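Local structure of NAD-dependent aldehyde dehydrogenase (Burkholderia multivorans, 5UJU) at residues 359-364 and 463-468; 322-327 and 355-360; 417-422 and 440-445. The protein probably oxidises aldehydes to carboxylic acids with NAD+ as the electron acceptor. All coordinates share one frame; numbering follows the deposited sequence. Where two conformers were deposited one is given.

In the fold
The three contacts lie in one seven-stranded sheet, that of the catalytic domain of the aldehyde dehydrogenase fold. Its order begins 418-421, 440-445, 460-466, 356-360, 323-326, which puts contact 3 at one edge and contacts 1 and 2 on the two sides of strand 356-360. Centres of contacts 1 and 2 are about 9 Å apart, and they share Val359 and Pro360; the centre of contact 3 is about 15 Å from that of contact 1 and about 14 Å from that of contact 2. Along the chain contact 2 comes first, while the two segments of contact 3 fall between those of contact 1. Strands distant in sequence thus build a continuous sheet, with helix 373-388 touching side chains of all three contacts.

Contact 1 (359-364 and 463-468); sequences VPRDGI and VIATDS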
ATOM      1  N   VAL A 359      -2.733  35.445 -12.743  1.00 35.66           N
ATOM      2  CA  VAL A 359      -3.136  36.782 -12.304  1.00 36.34           C
ATOM      3  C   VAL A 359      -4.319  37.231 -13.165  1.00 38.11           C
ATOM      4  O   VAL A 359      -4.282  37.052 -14.392  1.00 36.00           O
ATOM      5  CB  VAL A 359      -1.958  37.772 -12.406  1.00 31.04           C
ATOM      6  CG1 VAL A 359      -2.327  39.154 -11.841  1.00 32.22           C
ATOM      7  CG2 VAL A 359      -0.678  37.210 -11.724  1.00 29.62           C
ATOM      8  N   PRO A 360      -5.388  37.789 -12.590  1.00 34.93           N
ATOM      9  CA  PRO A 360      -6.497  38.262 -13.434  1.00 35.28           C
ATOM     10  C   PRO A 360      -6.007  39.339 -14.382  1.00 38.40           C
ATOM     11  O   PRO A 360      -5.233  40.220 -13.999  1.00 38.11           O
ATOM     12  CB  PRO A 360      -7.510  38.805 -12.422  1.00 39.07           C
ATOM     13  CG  PRO A 360      -7.131  38.095 -11.106  1.00 38.67           C
ATOM     14  CD  PRO A 360      -5.652  38.011 -11.158  1.00 33.87           C
ATOM     15  N   ARG A 361      -6.438  39.242 -15.642  1.00 43.85           N
ATOM     16  CA  ARG A 361      -6.037  40.239 -16.628  0.59 44.80           C
ATOM     17  C   ARG A 361      -6.434  41.648 -16.210  1.00 48.46           C
ATOM     18  O   ARG A 361      -5.816  42.620 -16.669  1.00 48.44           O
ATOM     19  CB  ARG A 361      -6.646  39.919 -17.995  0.59 45.16           C
ATOM     20  CG  ARG A 361      -8.146  40.131 -18.076  0.59 40.32           C
ATOM     21  CD  ARG A 361      -8.708  39.660 -19.414  0.59 45.62           C
ATOM     22  NE  ARG A 361      -8.496  38.228 -19.604  0.59 45.25           N
ATOM     23  CZ  ARG A 361      -7.521  37.710 -20.346  0.59 45.26           C
ATOM     24  NH1 ARG A 361      -6.677  38.512 -20.982  0.59 43.64           N
ATOM     25  NH2 ARG A 361      -7.392  36.390 -20.453  0.59 41.47           N
ATOM     26  N   ASP A 362      -7.439  41.784 -15.352  1.00 49.56           N
ATOM     27  CA  ASP A 362      -7.881  43.093 -14.886  1.00 45.20           C
ATOM     28  C   ASP A 362      -7.188  43.521 -13.595  1.00 46.81           C
ATOM     29  O   ASP A 362      -7.561  44.547 -13.019  1.00 46.89           O
ATOM     30  CB  ASP A 362      -9.404  43.113 -14.701  1.00 49.32           C
ATOM     31  CG  ASP A 362     -10.162  42.968 -16.017  1.00 63.67           C
ATOM     32  OD1 ASP A 362      -9.663  43.435 -17.061  1.00 68.75           O
ATOM     33  OD2 ASP A 362     -11.276  42.401 -16.005  1.00 69.81           O
ATOM     34  N   GLY A 363      -6.214  42.755 -13.109  1.00 39.02           N
ATOM     35  CA  GLY A 363      -5.505  43.177 -11.923  1.00 44.36           C
ATOM     36  C   GLY A 363      -6.099  42.614 -10.650  1.00 44.97           C
ATOM     37  O   GLY A 363      -6.928  41.696 -10.651  1.00 41.42           O
ATOM     38  N   ILE A 364      -5.631  43.164  -9.526  1.00 41.88           N
ATOM     39  CA  ILE A 364      -5.956  42.623  -8.212  1.00 42.61           C
ATOM     40  C   ILE A 364      -6.197  43.761  -7.235  1.00 41.97           C
ATOM     41  O   ILE A 364      -5.677  44.864  -7.392  1.00 40.42           O
ATOM     42  CB  ILE A 364      -4.844  41.706  -7.636  1.00 45.35           C
ATOM     43  CG1 ILE A 364      -3.561  42.503  -7.351  1.00 35.99           C
ATOM     44  CG2 ILE A 364      -4.554  40.507  -8.548  1.00 40.96           C
ATOM     45  CD1 ILE A 364      -2.495  41.693  -6.602  1.00 35.94           C
ATOM     46  N   VAL A 463       3.997  34.255 -15.958  1.00 35.08           N
ATOM     47  CA  VAL A 463       2.921  35.065 -15.394  1.00 34.00           C
ATOM     48  C   VAL A 463       1.795  35.057 -16.424  1.00 37.45           C
ATOM     49  O   VAL A 463       1.983  35.502 -17.561  1.00 39.47           O
ATOM     50  CB  VAL A 463       3.401  36.493 -15.082  1.00 32.59           C
ATOM     51  CG1 VAL A 463       2.290  37.305 -14.412  1.00 34.73           C
ATOM     52  CG2 VAL A 463       4.654  36.437 -14.197  1.00 32.59           C
ATOM     53  N   ILE A 464       0.647  34.496 -16.045  1.00 35.80           N
ATOM     54  CA  ILE A 464      -0.394  34.076 -16.983  1.00 36.05           C
ATOM     55  C   ILE A 464      -1.655  34.864 -16.678  1.00 35.02           C
ATOM     56  O   ILE A 464      -2.174  34.804 -15.554  1.00 35.29           O
ATOM     57  CB  ILE A 464      -0.663  32.563 -16.888  1.00 31.13           C
ATOM     58  CG1 ILE A 464       0.612  31.779 -17.203  1.00 33.05           C
ATOM     59  CG2 ILE A 464      -1.831  32.149 -17.803  1.00 30.10           C
ATOM     60  CD1 ILE A 464       0.582  30.343 -16.686  1.00 36.77           C
ATOM     61  N   ALA A 465      -2.151  35.596 -17.675  1.00 35.00           N
ATOM     62  CA  ALA A 465      -3.353  36.404 -17.504  1.00 36.68           C
ATOM     63  C   ALA A 465      -4.593  35.529 -17.671  1.00 41.39           C
ATOM     64  O   ALA A 465      -4.790  34.913 -18.724  1.00 43.19           O
ATOM     65  CB  ALA A 465      -3.369  37.560 -18.507  1.00 34.42           C
ATOM     66  N   THR A 466      -5.437  35.504 -16.644  1.00 36.75           N
ATOM     67  CA  THR A 466      -6.690  34.763 -16.636  1.00 34.30           C
ATOM     68  C   THR A 466      -7.871  35.737 -16.674  1.00 38.49           C
ATOM     69  O   THR A 466      -7.717  36.942 -16.461  1.00 38.88           O
ATOM     70  CB  THR A 466      -6.784  33.878 -15.391  1.00 40.99           C
ATOM     71  OG1 THR A 466      -6.891  34.712 -14.230  1.00 38.08           O
ATOM     72  CG2 THR A 466      -5.525  32.968 -15.252  1.00 38.63           C
ATOM     73  N   ASP A 467      -9.064  35.199 -16.957  1.00 41.54           N
ATOM     74  CA  ASP A 467     -10.270  36.026 -16.961  1.00 46.98           C
ATOM     75  C   ASP A 467     -10.649  36.484 -15.561  1.00 48.38           C
ATOM     76  O   ASP A 467     -11.233  37.560 -15.403  1.00 50.16           O
ATOM     77  CB  ASP A 467     -11.434  35.267 -17.587  1.00 46.56           C
ATOM     78  CG  ASP A 467     -11.215  34.989 -19.049  1.00 48.92           C
ATOM     79  OD1 ASP A 467     -10.381  35.691 -19.654  1.00 48.74           O
ATOM     80  OD2 ASP A 467     -11.859  34.067 -19.591  1.00 54.32           O
ATOM     81  N   SER A 468     -10.322  35.694 -14.543  1.00 37.23           N
ATOM     82  CA  SER A 468     -10.744  35.966 -13.175  1.00 41.22           C
ATOM     83  C   SER A 468     -10.042  34.979 -12.254  1.00 39.01           C
ATOM     84  O   SER A 468      -9.493  33.969 -12.697  1.00 38.28           O
ATOM     85  CB  SER A 468     -12.258  35.849 -13.011  1.00 38.74           C
ATOM     86  OG  SER A 468     -12.686  34.515 -13.208  1.00 38.29           O
TER
HETATM   87  O   HOH W   1      -9.857  39.780 -14.778  1.00 46.37           O
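Arg361 lies alongside Asp467, both side chains pointing the same way, where parallel strands 356-360 and 460-466 run out in the catalytic-domain sheet of the aldehyde dehydrogenase fold. In the conformer described, one of two modelled for Arg361, NE and NH2 grip side-on, each 3.2 Å from Asp467 OD1. NE uses the anti lone pair of that oxygen, whereas NH2 meets it almost end-on to the C-O bond; the guanidinium and carboxylate planes are 51° apart. The stronger partner of the guanidinium is Asp445 of strand 440-445, which NH2 meets in a salt bridge; the bonds to Asp467 are bent. With CG set between the backbone N and the carbonyl carbon (chi1 70°) and a bend at chi3, the arginine passes Thr466 O and lays one guanidinium face over Ala465 C. Val359 and Val463 cross obliquely, CG2 to CG1 at 4.0 Å, both touching Phe373 of helix 373-388. Three backbone bonds fix the register: Val359 N to Ile464 O at 2.9 Å, Thr466 N to Val359 O at 3.0 Å, and Arg361 N to Thr466 O at 2.8 Å. Beyond them a water bridges the segments, donating to Asp467 O (2.7 Å) and accepting from Asp362 N (3.2 Å).

Contact 2 (322-327 and 355-360); sequences NQIVID and QNIYVP
Ile324 pairs with Ile357 in two parallel strands, 323-326 and 356-360, at the middle of the catalytic-domain sheet; their axes are 16° apart. The backbone ladder alternates regularly: Ile324 N bonds Asn356 O at 2.7 Å, Tyr358 N bonds Ile324 O at 2.8 Å, and Ile326 N bonds Tyr358 O at 2.9 Å. At its start Asn322 O accepts twice, from Asn356 N (3.1 Å) in the carbonyl plane and from Gln355 N well above that plane. Apolar packing fills the face bearing the isoleucines. Ile324 and Ile357 lie side by side, CD1 to CG1 at 4.1 Å, while Ile326 comes in at a slant and brings CD1 within 3.7 Å of Ile357 CG2; Ile326 also packs against helix 373-388. On the other face, CG anti to the carbonyl carbon (chi1 -57°) directs the Tyr358 ring along the sheet, past Val325 CG2 to the aliphatic part of Gln323, under helix 469-483. Polar side chains also link residues within 355-360. Gln355 NE2, which also binds Gln454 O, reaches Asn356 OD1 at 3.0 Å; Asn356 ND2, held chiefly by Phe452 O, makes a weak bond of 3.4 Å to Tyr358 OH.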
ATOM      1  N   ASN A 322       3.691  23.081 -10.801  1.00 29.59           N
ATOM      2  CA  ASN A 322       3.475  23.846  -9.580  1.00 25.80           C
ATOM      3  C   ASN A 322       2.981  25.249  -9.924  1.00 31.26           C
ATOM      4  O   ASN A 322       3.493  25.895 -10.844  1.00 29.64           O
ATOM      5  CB  ASN A 322       4.753  23.918  -8.755  1.00 25.84           C
ATOM      6  CG  ASN A 322       5.225  22.530  -8.312  1.00 30.46           C
ATOM      7  OD1 ASN A 322       4.413  21.680  -7.954  1.00 30.59           O
ATOM      8  ND2 ASN A 322       6.528  22.300  -8.361  1.00 21.22           N
ATOM      9  N   GLN A 323       1.994  25.715  -9.165  1.00 27.34           N
ATOM     10  CA  GLN A 323       1.152  26.833  -9.569  1.00 31.50           C
ATOM     11  C   GLN A 323       0.990  27.823  -8.427  1.00 29.58           C
ATOM     12  O   GLN A 323       0.982  27.440  -7.255  1.00 30.61           O
ATOM     13  CB  GLN A 323      -0.224  26.330 -10.014  1.00 29.87           C
ATOM     14  CG  GLN A 323      -0.202  25.573 -11.332  1.00 35.14           C
ATOM     15  CD  GLN A 323      -1.502  24.836 -11.604  1.00 37.51           C
ATOM     16  OE1 GLN A 323      -1.965  24.032 -10.787  1.00 40.04           O
ATOM     17  NE2 GLN A 323      -2.111  25.124 -12.745  1.00 32.40           N
ATOM     18  N   ILE A 324       0.879  29.108  -8.782  1.00 31.09           N
ATOM     19  CA  ILE A 324       0.537  30.172  -7.845  1.00 30.29           C
ATOM     20  C   ILE A 324      -0.699  30.888  -8.379  1.00 35.28           C
ATOM     21  O   ILE A 324      -0.740  31.261  -9.555  1.00 29.57           O
ATOM     22  CB  ILE A 324       1.682  31.184  -7.656  1.00 31.79           C
ATOM     23  CG1 ILE A 324       2.961  30.512  -7.154  1.00 30.03           C
ATOM     24  CG2 ILE A 324       1.274  32.260  -6.670  1.00 29.95           C
ATOM     25  CD1 ILE A 324       4.112  31.507  -7.006  1.00 29.37           C
ATOM     26  N   VAL A 325      -1.696  31.083  -7.519  1.00 33.14           N
ATOM     27  CA  VAL A 325      -2.893  31.849  -7.847  1.00 30.13           C
ATOM     28  C   VAL A 325      -2.819  33.156  -7.074  1.00 35.08           C
ATOM     29  O   VAL A 325      -2.808  33.150  -5.835  1.00 35.23           O
ATOM     30  CB  VAL A 325      -4.180  31.081  -7.512  1.00 29.53           C
ATOM     31  CG1 VAL A 325      -5.390  32.007  -7.673  1.00 39.70           C
ATOM     32  CG2 VAL A 325      -4.343  29.850  -8.421  1.00 29.14           C
ATOM     33  N   ILE A 326      -2.753  34.276  -7.794  1.00 33.12           N
ATOM     34  CA  ILE A 326      -2.704  35.599  -7.178  1.00 36.62           C
ATOM     35  C   ILE A 326      -4.064  36.262  -7.352  1.00 38.04           C
ATOM     36  O   ILE A 326      -4.479  36.591  -8.472  1.00 37.15           O
ATOM     37  CB  ILE A 326      -1.584  36.480  -7.750  1.00 37.57           C
ATOM     38  CG1 ILE A 326      -0.219  35.813  -7.541  1.00 38.71           C
ATOM     39  CG2 ILE A 326      -1.623  37.828  -7.059  1.00 36.91           C
ATOM     40  CD1 ILE A 326       0.975  36.664  -7.960  1.00 29.02           C
ATOM     41  N   ASP A 327      -4.754  36.460  -6.237  1.00 38.17           N
ATOM     42  CA  ASP A 327      -6.062  37.102  -6.215  1.00 39.88           C
ATOM     43  C   ASP A 327      -6.030  38.495  -5.620  1.00 42.46           C
ATOM     44  O   ASP A 327      -6.676  39.412  -6.150  1.00 40.30           O
ATOM     45  CB  ASP A 327      -7.057  36.256  -5.410  1.00 36.15           C
ATOM     46  CG  ASP A 327      -8.367  36.991  -5.164  1.00 46.39           C
ATOM     47  OD1 ASP A 327      -9.163  37.091  -6.122  1.00 40.96           O
ATOM     48  OD2 ASP A 327      -8.581  37.504  -4.036  1.00 45.29           O
ATOM     49  N   GLN A 355       5.982  27.203 -11.162  1.00 27.87           N
ATOM     50  CA  GLN A 355       6.169  27.496 -12.577  1.00 32.55           C
ATOM     51  C   GLN A 355       5.122  28.456 -13.125  1.00 35.63           C
ATOM     52  O   GLN A 355       5.469  29.391 -13.857  1.00 33.42           O
ATOM     53  CB  GLN A 355       6.156  26.201 -13.397  1.00 28.23           C
ATOM     54  CG  GLN A 355       6.283  26.446 -14.895  1.00 28.45           C
ATOM     55  CD  GLN A 355       6.156  25.173 -15.717  1.00 34.58           C
ATOM     56  OE1 GLN A 355       7.090  24.385 -15.799  1.00 31.51           O
ATOM     57  NE2 GLN A 355       4.997  24.971 -16.328  1.00 30.72           N
ATOM     58  N   ASN A 356       3.847  28.240 -12.812  1.00 32.62           N
ATOM     59  CA  ASN A 356       2.743  29.010 -13.375  1.00 30.02           C
ATOM     60  C   ASN A 356       2.192  29.969 -12.328  1.00 31.99           C
ATOM     61  O   ASN A 356       1.878  29.559 -11.204  1.00 29.51           O
ATOM     62  CB  ASN A 356       1.642  28.079 -13.883  1.00 25.44           C
ATOM     63  CG  ASN A 356       2.108  27.184 -15.036  1.00 27.82           C
ATOM     64  OD1 ASN A 356       3.242  27.277 -15.508  1.00 30.76           O
ATOM     65  ND2 ASN A 356       1.227  26.315 -15.487  1.00 28.90           N
ATOM     66  N   ILE A 357       2.069  31.242 -12.698  1.00 27.13           N
ATOM     67  CA  ILE A 357       1.595  32.287 -11.796  1.00 31.37           C
ATOM     68  C   ILE A 357       0.378  32.941 -12.453  1.00 35.66           C
ATOM     69  O   ILE A 357       0.520  33.687 -13.430  1.00 32.54           O
ATOM     70  CB  ILE A 357       2.701  33.309 -11.499  1.00 33.34           C
ATOM     71  CG1 ILE A 357       3.932  32.586 -10.921  1.00 36.58           C
ATOM     72  CG2 ILE A 357       2.214  34.379 -10.527  1.00 26.11           C
ATOM     73  CD1 ILE A 357       5.152  33.466 -10.755  1.00 32.40           C
ATOM     74  N   TYR A 358      -0.816  32.646 -11.939  1.00 31.28           N
ATOM     75  CA  TYR A 358      -2.060  33.123 -12.538  1.00 32.14           C
ATOM     76  C   TYR A 358      -2.475  34.443 -11.903  1.00 34.02           C
ATOM     77  O   TYR A 358      -2.564  34.546 -10.674  1.00 36.07           O
ATOM     78  CB  TYR A 358      -3.179  32.094 -12.382  1.00 35.02           C
ATOM     79  CG  TYR A 358      -2.851  30.740 -12.963  1.00 40.64           C
ATOM     80  CD1 TYR A 358      -2.824  30.531 -14.343  1.00 35.38           C
ATOM     81  CD2 TYR A 358      -2.565  29.663 -12.128  1.00 35.74           C
ATOM     82  CE1 TYR A 358      -2.517  29.278 -14.868  1.00 36.18           C
ATOM     83  CE2 TYR A 358      -2.269  28.415 -12.646  1.00 29.63           C
ATOM     84  CZ  TYR A 358      -2.237  28.226 -14.003  1.00 33.15           C
ATOM     85  OH  TYR A 358      -1.926  26.974 -14.492  1.00 31.03           O
ATOM     86  N   VAL A 359      -2.733  35.445 -12.743  1.00 35.66           N
ATOM     87  CA  VAL A 359      -3.136  36.782 -12.304  1.00 36.34           C
ATOM     88  C   VAL A 359      -4.319  37.231 -13.165  1.00 38.11           C
ATOM     89  O   VAL A 359      -4.282  37.052 -14.392  1.00 36.00           O
ATOM     90  CB  VAL A 359      -1.958  37.772 -12.406  1.00 31.04           C
ATOM     91  CG1 VAL A 359      -2.327  39.154 -11.841  1.00 32.22           C
ATOM     92  CG2 VAL A 359      -0.678  37.210 -11.724  1.00 29.62           C
ATOM     93  N   PRO A 360      -5.388  37.789 -12.590  1.00 34.93           N
ATOM     94  CA  PRO A 360      -6.497  38.262 -13.434  1.00 35.28           C
ATOM     95  C   PRO A 360      -6.007  39.339 -14.382  1.00 38.40           C
ATOM     96  O   PRO A 360      -5.233  40.220 -13.999  1.00 38.11           O
ATOM     97  CB  PRO A 360      -7.510  38.805 -12.422  1.00 39.07           C
ATOM     98  CG  PRO A 360      -7.131  38.095 -11.106  1.00 38.67           C
ATOM     99  CD  PRO A 360      -5.652  38.011 -11.158  1.00 33.87           C
TER

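Contact 3 (417-422 and 440-445); sequences GRVLLD and LVLQLD
A classic beta bulge interrupts the antiparallel pairing at the edge of the catalytic-domain sheet, where Leu420 and Leu421 together face Val441. The evidence is a shared acceptor: Val441 O takes Leu420 N at 2.7 Å and Leu421 N at 3.1 Å, the first bond being the more bent (143° at the hydrogen, against 161°). Leu420 has a psi of -36°, far from the extended values of its neighbours, which turns the chain at the extra residue and shifts the register by one. Pairing resumes beyond it with Val441 N to Leu421 O at 3.0 Å. Before the bulge, Arg418 and Gln443 form a hydrogen-bonded pair, strong in one direction (Gln443 N to Arg418 O, 2.7 Å) and weak in the other (Arg418 N to Gln443 O, 3.3 Å).

Val419 and Leu442 share one face of the sheet, Leu421 and Val441 the other. Val419 spreads its two methyls, CG1 anti to the backbone N: CG2 meets Leu442 CD2 at 3.6 Å, while CG1 touches Leu440 CD1 at 3.8 Å, the valine and Leu440 crossing at about a right angle. Leu420 points toward strand 440-445, its CD1 3.7 Å from Gln443 CB, and Leu421 sets its CB against that of Val441.

Helix 404-414 packs on Leu440 and Leu442, and its Arg414 forms a salt bridge with Asp422. Helix 373-388 is touched by Leu420, Leu421 and Gln443. Strand 418-421 is outermost within this chain, and strand 440-445 joins it to the sheet by running parallel to strand 460-466 on its other side.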
ATOM      1  N   GLY A 417       6.680  33.225 -25.280  1.00 54.94           N
ATOM      2  CA  GLY A 417       5.758  34.334 -25.104  1.00 52.58           C
ATOM      3  C   GLY A 417       6.445  35.681 -25.153  1.00 51.35           C
ATOM      4  O   GLY A 417       7.391  35.873 -25.923  1.00 61.78           O
ATOM      5  N   ARG A 418       6.018  36.602 -24.295  1.00 41.03           N
ATOM      6  CA  ARG A 418       6.708  37.873 -24.122  1.00 38.86           C
ATOM      7  C   ARG A 418       7.632  37.755 -22.921  1.00 38.53           C
ATOM      8  O   ARG A 418       7.198  37.350 -21.835  1.00 39.41           O
ATOM      9  CB  ARG A 418       5.735  39.040 -23.908  1.00 46.02           C
ATOM     10  CG  ARG A 418       6.453  40.358 -23.555  1.00 45.41           C
ATOM     11  CD  ARG A 418       5.498  41.509 -23.250  1.00 50.56           C
ATOM     12  NE  ARG A 418       4.707  41.865 -24.414  1.00 50.79           N
ATOM     13  CZ  ARG A 418       5.023  42.829 -25.275  1.00 46.39           C
ATOM     14  NH1 ARG A 418       6.120  43.552 -25.114  1.00 48.74           N
ATOM     15  NH2 ARG A 418       4.234  43.061 -26.301  1.00 51.65           N
ATOM     16  N   VAL A 419       8.901  38.097 -23.118  1.00 38.23           N
ATOM     17  CA  VAL A 419       9.876  37.989 -22.043  1.00 43.28           C
ATOM     18  C   VAL A 419       9.700  39.179 -21.111  1.00 45.66           C
ATOM     19  O   VAL A 419       9.801  40.334 -21.537  1.00 41.53           O
ATOM     20  CB  VAL A 419      11.304  37.914 -22.591  1.00 43.31           C
ATOM     21  CG1 VAL A 419      12.288  37.798 -21.433  1.00 32.52           C
ATOM     22  CG2 VAL A 419      11.438  36.726 -23.534  1.00 36.45           C
ATOM     23  N   LEU A 420       9.443  38.898 -19.834  1.00 36.05           N
ATOM     24  CA  LEU A 420       9.399  39.940 -18.817  1.00 37.72           C
ATOM     25  C   LEU A 420      10.771  40.171 -18.195  1.00 39.71           C
ATOM     26  O   LEU A 420      11.118  41.304 -17.847  1.00 37.08           O
ATOM     27  CB  LEU A 420       8.367  39.580 -17.747  1.00 33.05           C
ATOM     28  CG  LEU A 420       6.920  39.597 -18.252  1.00 33.27           C
ATOM     29  CD1 LEU A 420       5.992  38.945 -17.257  1.00 34.91           C
ATOM     30  CD2 LEU A 420       6.486  41.015 -18.544  1.00 35.78           C
ATOM     31  N   LEU A 421      11.548  39.106 -18.019  1.00 36.57           N
ATOM     32  CA  LEU A 421      12.898  39.219 -17.488  1.00 37.11           C
ATOM     33  C   LEU A 421      13.724  38.163 -18.188  1.00 33.50           C
ATOM     34  O   LEU A 421      13.390  36.977 -18.113  1.00 31.59           O
ATOM     35  CB  LEU A 421      12.935  39.019 -15.969  1.00 38.66           C
ATOM     36  CG  LEU A 421      14.324  38.816 -15.354  1.00 32.96           C
ATOM     37  CD1 LEU A 421      15.173  40.054 -15.584  1.00 37.62           C
ATOM     38  CD2 LEU A 421      14.194  38.544 -13.875  1.00 25.30           C
ATOM     39  N   ASP A 422      14.763  38.588 -18.898  1.00 31.16           N
ATOM     40  CA  ASP A 422      15.569  37.640 -19.641  1.00 29.39           C
ATOM     41  C   ASP A 422      16.562  36.974 -18.705  1.00 29.44           C
ATOM     42  O   ASP A 422      17.024  37.573 -17.732  1.00 31.45           O
ATOM     43  CB  ASP A 422      16.294  38.311 -20.810  1.00 35.52           C
ATOM     44  CG  ASP A 422      16.819  37.297 -21.823  1.00 42.88           C
ATOM     45  OD1 ASP A 422      16.426  36.116 -21.729  1.00 40.25           O
ATOM     46  OD2 ASP A 422      17.593  37.673 -22.730  1.00 48.27           O
ATOM     47  N   LEU A 440      14.401  33.043 -16.123  1.00 33.78           N
ATOM     48  CA  LEU A 440      13.628  33.561 -17.241  1.00 33.99           C
ATOM     49  C   LEU A 440      12.171  33.676 -16.812  1.00 39.01           C
ATOM     50  O   LEU A 440      11.578  32.694 -16.348  1.00 32.75           O
ATOM     51  CB  LEU A 440      13.747  32.640 -18.455  1.00 27.87           C
ATOM     52  CG  LEU A 440      12.851  32.970 -19.657  1.00 28.02           C
ATOM     53  CD1 LEU A 440      13.282  34.278 -20.331  1.00 32.77           C
ATOM     54  CD2 LEU A 440      12.891  31.827 -20.629  1.00 30.71           C
ATOM     55  N   VAL A 441      11.594  34.869 -16.961  1.00 31.91           N
ATOM     56  CA  VAL A 441      10.205  35.110 -16.597  1.00 30.31           C
ATOM     57  C   VAL A 441       9.464  35.595 -17.830  1.00 35.00           C
ATOM     58  O   VAL A 441       9.879  36.573 -18.465  1.00 34.50           O
ATOM     59  CB  VAL A 441      10.060  36.119 -15.444  1.00 32.50           C
ATOM     60  CG1 VAL A 441       8.584  36.261 -15.086  1.00 27.81           C
ATOM     61  CG2 VAL A 441      10.848  35.653 -14.206  1.00 23.72           C
ATOM     62  N   LEU A 442       8.380  34.909 -18.166  1.00 33.81           N
ATOM     63  CA  LEU A 442       7.632  35.174 -19.381  1.00 36.49           C
ATOM     64  C   LEU A 442       6.200  35.565 -19.050  1.00 40.90           C
ATOM     65  O   LEU A 442       5.661  35.226 -17.994  1.00 38.36           O
ATOM     66  CB  LEU A 442       7.626  33.951 -20.302  1.00 38.96           C
ATOM     67  CG  LEU A 442       9.021  33.445 -20.671  1.00 41.50           C
ATOM     68  CD1 LEU A 442       9.020  31.945 -20.866  1.00 47.60           C
ATOM     69  CD2 LEU A 442       9.514  34.136 -21.916  1.00 39.51           C
ATOM     70  N   GLN A 443       5.583  36.288 -19.973  1.00 31.92           N
ATOM     71  CA  GLN A 443       4.172  36.610 -19.867  1.00 29.77           C
ATOM     72  C   GLN A 443       3.403  35.746 -20.857  1.00 32.39           C
ATOM     73  O   GLN A 443       3.778  35.667 -22.034  1.00 34.29           O
ATOM     74  CB  GLN A 443       3.914  38.094 -20.152  1.00 31.68           C
ATOM     75  CG  GLN A 443       2.438  38.461 -20.115  1.00 32.00           C
ATOM     76  CD  GLN A 443       2.178  39.953 -20.339  1.00 44.22           C
ATOM     77  OE1 GLN A 443       3.011  40.806 -20.033  1.00 43.42           O
ATOM     78  NE2 GLN A 443       1.014  40.261 -20.876  1.00 41.17           N
ATOM     79  N   LEU A 444       2.334  35.107 -20.380  1.00 32.66           N
ATOM     80  CA  LEU A 444       1.414  34.367 -21.232  1.00 39.83           C
ATOM     81  C   LEU A 444      -0.023  34.787 -20.939  1.00 42.68           C
ATOM     82  O   LEU A 444      -0.309  35.526 -19.991  1.00 31.96           O
ATOM     83  CB  LEU A 444       1.556  32.856 -21.039  1.00 30.58           C
ATOM     84  CG  LEU A 444       2.859  32.285 -21.587  1.00 37.51           C
ATOM     85  CD1 LEU A 444       2.930  30.791 -21.273  1.00 37.72           C
ATOM     86  CD2 LEU A 444       2.932  32.546 -23.077  1.00 43.89           C
ATOM     87  N   ASP A 445      -0.924  34.315 -21.789  1.00 41.59           N
ATOM     88  CA  ASP A 445      -2.358  34.409 -21.590  1.00 46.47           C
ATOM     89  C   ASP A 445      -2.895  33.013 -21.318  1.00 41.84           C
ATOM     90  O   ASP A 445      -2.258  32.016 -21.660  1.00 42.63           O
ATOM     91  CB  ASP A 445      -3.057  35.019 -22.815  1.00 48.11           C
ATOM     92  CG  ASP A 445      -4.549  35.205 -22.603  1.00 50.68           C
ATOM     93  OD1 ASP A 445      -4.940  36.189 -21.937  1.00 52.57           O
ATOM     94  OD2 ASP A 445      -5.326  34.357 -23.093  1.00 49.45           O
TER